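Local coordinates for protein PCP domain (Thermobifida fusca, PDB 7KW3) that probably serves as the peptidyl carrier domain of a nonribosomal peptide synthetase, holding the growing peptide on a phosphopantetheine arm, at residues A30-L35 with R59-H64; H47-R50 with E55-A58. All coordinates share one frame; numbering follows the deposited sequence.

Contact 1: residues A30-L35 with R59-H64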
# COMPACT_ATOMS: atom_id res chain seq x y z
N ALA A 30 -3.82 7.15 4.00
CA ALA A 30 -4.05 7.48 2.60
C ALA A 30 -4.88 6.41 1.91
O ALA A 30 -4.70 5.20 2.13
CB ALA A 30 -2.72 7.65 1.88
N ASP A 31 -5.79 6.87 1.05
CA ASP A 31 -6.64 6.02 0.23
C ASP A 31 -6.01 5.90 -1.15
O ASP A 31 -5.84 6.92 -1.84
CB ASP A 31 -8.06 6.60 0.13
CG ASP A 31 -9.02 5.69 -0.63
OD1 ASP A 31 -8.76 5.36 -1.81
OD2 ASP A 31 -10.06 5.32 -0.04
N PHE A 32 -5.70 4.67 -1.56
CA PHE A 32 -4.95 4.46 -2.80
C PHE A 32 -5.70 5.04 -4.01
O PHE A 32 -5.09 5.69 -4.87
CB PHE A 32 -4.67 2.97 -2.99
CG PHE A 32 -3.74 2.66 -4.12
CD1 PHE A 32 -2.39 2.99 -4.04
CD2 PHE A 32 -4.19 2.01 -5.26
CE1 PHE A 32 -1.51 2.69 -5.08
CE2 PHE A 32 -3.32 1.70 -6.31
CZ PHE A 32 -1.98 2.05 -6.22
N PHE A 33 -7.01 4.85 -4.08
CA PHE A 33 -7.75 5.34 -5.24
C PHE A 33 -8.08 6.83 -5.12
O PHE A 33 -8.18 7.51 -6.15
CB PHE A 33 -9.01 4.49 -5.45
CG PHE A 33 -8.68 3.07 -5.74
CD1 PHE A 33 -8.27 2.68 -7.02
CD2 PHE A 33 -8.66 2.13 -4.71
CE1 PHE A 33 -7.91 1.37 -7.28
CE2 PHE A 33 -8.31 0.81 -4.97
CZ PHE A 33 -7.92 0.43 -6.25
N ALA A 34 -8.21 7.36 -3.91
CA ALA A 34 -8.37 8.80 -3.78
C ALA A 34 -7.13 9.54 -4.26
O ALA A 34 -7.22 10.70 -4.68
CB ALA A 34 -8.68 9.17 -2.33
N LEU A 35 -5.96 8.90 -4.20
CA LEU A 35 -4.69 9.49 -4.60
C LEU A 35 -4.34 9.21 -6.05
O LEU A 35 -3.21 9.51 -6.47
CB LEU A 35 -3.57 8.98 -3.69
CG LEU A 35 -3.68 9.50 -2.27
CD1 LEU A 35 -2.52 8.97 -1.46
CD2 LEU A 35 -3.68 11.02 -2.31
N ARG A 59 -7.33 -7.80 -5.10
CA ARG A 59 -8.62 -7.75 -4.40
C ARG A 59 -8.48 -7.09 -3.03
O ARG A 59 -9.38 -6.36 -2.60
CB ARG A 59 -9.22 -9.16 -4.27
CG ARG A 59 -10.07 -9.53 -5.47
CD ARG A 59 -10.82 -10.83 -5.31
NE ARG A 59 -11.50 -11.14 -6.56
CZ ARG A 59 -10.94 -11.75 -7.60
NH1 ARG A 59 -9.67 -12.14 -7.53
NH2 ARG A 59 -11.65 -11.99 -8.70
N HIS A 60 -7.37 -7.33 -2.33
CA HIS A 60 -7.14 -6.64 -1.06
C HIS A 60 -7.11 -5.13 -1.26
O HIS A 60 -7.70 -4.38 -0.46
CB HIS A 60 -5.82 -7.11 -0.44
CG HIS A 60 -5.85 -8.53 0.04
ND1 HIS A 60 -4.73 -9.32 0.08
CD2 HIS A 60 -6.87 -9.29 0.51
CE1 HIS A 60 -5.05 -10.51 0.56
NE2 HIS A 60 -6.34 -10.52 0.82
N VAL A 61 -6.43 -4.66 -2.31
CA VAL A 61 -6.33 -3.22 -2.53
C VAL A 61 -7.70 -2.62 -2.82
O VAL A 61 -8.07 -1.59 -2.24
CB VAL A 61 -5.33 -2.94 -3.67
CG1 VAL A 61 -5.32 -1.45 -4.02
CG2 VAL A 61 -3.94 -3.46 -3.27
N PHE A 62 -8.49 -3.26 -3.69
CA PHE A 62 -9.79 -2.71 -4.02
C PHE A 62 -10.72 -2.73 -2.81
O PHE A 62 -11.51 -1.79 -2.61
CB PHE A 62 -10.40 -3.46 -5.21
CG PHE A 62 -9.81 -3.05 -6.54
CD1 PHE A 62 -10.35 -1.99 -7.26
CD2 PHE A 62 -8.71 -3.70 -7.06
CE1 PHE A 62 -9.81 -1.60 -8.48
CE2 PHE A 62 -8.16 -3.33 -8.26
CZ PHE A 62 -8.71 -2.27 -8.98
N ARG A 63 -10.61 -3.75 -1.97
CA ARG A 63 -11.48 -3.85 -0.80
C ARG A 63 -10.96 -3.01 0.38
O ARG A 63 -11.77 -2.53 1.18
CB ARG A 63 -11.64 -5.33 -0.43
CG ARG A 63 -12.17 -5.60 0.96
CD ARG A 63 -13.66 -5.90 1.00
NE ARG A 63 -14.14 -5.74 2.38
CZ ARG A 63 -15.36 -6.08 2.80
NH1 ARG A 63 -16.24 -6.61 1.95
NH2 ARG A 63 -15.68 -5.90 4.07
N HIS A 64 -9.65 -2.79 0.50
CA HIS A 64 -9.07 -2.06 1.63
C HIS A 64 -8.07 -1.03 1.12
O HIS A 64 -6.86 -1.19 1.29
CB HIS A 64 -8.39 -3.00 2.61
CG HIS A 64 -9.25 -4.13 3.06
ND1 HIS A 64 -10.37 -3.95 3.84
CD2 HIS A 64 -9.17 -5.46 2.83
CE1 HIS A 64 -10.94 -5.12 4.08
NE2 HIS A 64 -10.22 -6.05 3.48
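Phe33 turns its CG beside its own backbone N (chi1 -62°), which sends the ring out of the loop toward helix 58-63, where Val61 and Phe62 receive it. Val61 answers with CG1, held anti to the backbone N at 174° and set against the rims of two aromatic rings: it lies 3.8 Å from CD2 of Phe32 and 3.9 Å from CE2 of Phe33. The far end of the Phe33 ring then reaches Phe62. Its CZ sits over one face of the Phe62 ring, displaced toward the rim, with Phe33 CZ 3.6 Å from Phe62 CE1. The planes are inclined at 35° and the centroids are 4.8 Å apart. At another point of the Phe33 rim, CE2 meets the carbonyl O of Val61 at 3.6 Å, nearly in the plane of the ring, an approach that probably lets the weakly positive C-H rim face the carbonyl oxygen. Within the loop, Phe32 CD2 stands over the centre of the Phe33 ring. The turn that presents both rings is an Asx motif: Asp31 OD1 accepts from Ala34 N at 3.0 Å, met from above the carboxylate plane, and more weakly from Phe33 N. Deeper in, Phe32 packs edge-to-face on Tyr17, and Leu45 of helix 39-51 touches both Phe32 and Val61. Residues 30-35 probably form part of the stretch that runs into the phosphopantetheine attachment site, as in other carrier proteins. No hydrogen bond links the two segments; loop and short helix are joined by apolar and aromatic contact, a chemistry that depends on close fit and burial rather than on bond direction, with the buried Phe32 and Val61 inside and the exposed Phe62 at the surface.

Contact 2: residues H47-R50 with E55-A58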
# COMPACT_ATOMS: atom_id res chain seq x y z
N HIS A 47 3.09 -5.99 -6.74
CA HIS A 47 4.48 -6.42 -6.95
C HIS A 47 5.44 -5.75 -5.99
O HIS A 47 6.34 -6.39 -5.45
CB HIS A 47 4.94 -6.10 -8.37
CG HIS A 47 4.10 -6.69 -9.45
ND1 HIS A 47 3.49 -7.92 -9.33
CD2 HIS A 47 3.79 -6.23 -10.69
CE1 HIS A 47 2.84 -8.20 -10.45
NE2 HIS A 47 3.01 -7.19 -11.29
N ARG A 48 5.31 -4.43 -5.82
CA ARG A 48 6.32 -3.72 -5.05
C ARG A 48 6.14 -3.96 -3.56
O ARG A 48 7.13 -4.00 -2.82
CB ARG A 48 6.28 -2.23 -5.41
CG ARG A 48 7.07 -1.93 -6.70
CD ARG A 48 6.65 -0.65 -7.45
NE ARG A 48 6.75 -0.83 -8.91
CZ ARG A 48 6.67 0.13 -9.84
NH1 ARG A 48 6.50 1.41 -9.49
NH2 ARG A 48 6.76 -0.19 -11.12
N ALA A 49 4.90 -4.19 -3.12
CA ALA A 49 4.66 -4.60 -1.74
C ALA A 49 5.35 -5.93 -1.44
O ALA A 49 5.96 -6.10 -0.39
CB ALA A 49 3.16 -4.69 -1.47
N ARG A 50 5.26 -6.88 -2.37
CA ARG A 50 5.95 -8.14 -2.16
C ARG A 50 7.45 -7.93 -2.08
O ARG A 50 8.12 -8.50 -1.21
CB ARG A 50 5.59 -9.15 -3.27
CG ARG A 50 6.56 -10.30 -3.38
CD ARG A 50 6.13 -11.32 -4.42
NE ARG A 50 5.18 -12.25 -3.83
CZ ARG A 50 5.55 -13.32 -3.11
NH1 ARG A 50 6.84 -13.59 -2.91
NH2 ARG A 50 4.61 -14.12 -2.60
N GLU A 55 2.82 -9.55 1.40
CA GLU A 55 2.01 -10.24 0.40
C GLU A 55 0.59 -9.70 0.46
O GLU A 55 -0.09 -9.84 1.48
CB GLU A 55 2.01 -11.74 0.67
CG GLU A 55 2.70 -12.54 -0.38
CD GLU A 55 2.33 -14.01 -0.32
OE1 GLU A 55 1.74 -14.50 -1.30
OE2 GLU A 55 2.64 -14.65 0.70
N ILE A 56 0.13 -9.11 -0.64
CA ILE A 56 -1.26 -8.69 -0.79
C ILE A 56 -1.73 -9.09 -2.18
O ILE A 56 -0.94 -9.43 -3.06
CB ILE A 56 -1.45 -7.17 -0.60
CG1 ILE A 56 -0.46 -6.41 -1.49
CG2 ILE A 56 -1.30 -6.80 0.87
CD1 ILE A 56 -0.67 -4.91 -1.50
N SER A 57 -3.05 -9.04 -2.36
CA SER A 57 -3.68 -9.23 -3.66
C SER A 57 -4.30 -7.93 -4.16
O SER A 57 -4.58 -7.00 -3.39
CB SER A 57 -4.76 -10.31 -3.60
OG SER A 57 -5.90 -9.80 -2.92
N ALA A 58 -4.54 -7.90 -5.47
CA ALA A 58 -5.31 -6.80 -6.06
C ALA A 58 -6.67 -6.67 -5.38
O ALA A 58 -7.13 -5.56 -5.13
CB ALA A 58 -5.48 -7.02 -7.57
O HOH W 1 5.39 -15.21 0.40
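The CA atoms of Arg50 and Glu55 come within 5.1 Å of each other, because the chain doubles back just past the end of helix 39-51 and starts down its side. On the outer flank their side chains leave the backbone together, one beside the other. The Arg50 chain bends at its third torsion, and NH2 reaches OE1 of Glu55 at 3.2 Å in a salt bridge. That oxygen lies at the guanidinium edge, near its plane, but the carboxylate is turned 61° against the guanidinium, so this is a one-point grip and not a paired, coplanar one. A water adds a weak second link, accepting from Arg50 NH2 and donating to Glu55 OE2. An alanine in place of Glu55 would probably leave the Arg50 guanidinium without this charge partner, break the water link, and let the group turn more freely. This is the connection, in the carrier-protein helical bundle, between helix 39-51 and the short helix 58-63: Glu55 pairs by its backbone with Gln75 in a small antiparallel ribbon, and Ser57 is the N-cap of the short helix, its OG bonded to His60 N. On the inner flank, Ile56 carries CG1 between the backbone N and the carbonyl carbon (chi1 51°); with the chain extended beyond CG1, CD1 comes to rest against CB of Ala49 at 3.8 Å, while Ala49 also touches Leu13 of helix 8-21.

How the contacts relate
From the N terminus the chain runs through helix 8-21 into the long loop that holds residues 30-35, the first half of contact 1. It then enters helix 39-51, whose last turns supply 47-50, turns back, and within four residues closes the short loop of contact 2 at 55-58. The chain passes directly into helix 58-63, and Val61 and Phe62 on it close the wide loop of contact 1, so the small closure lies wholly within the larger one. Contact 2 ties helix 39-51 to the segment leading into the short helix; contact 1 ties that short helix to the interhelical loop. The two meet where Val61 CG2 packs on Ile56 CD1, 4.0 Å away.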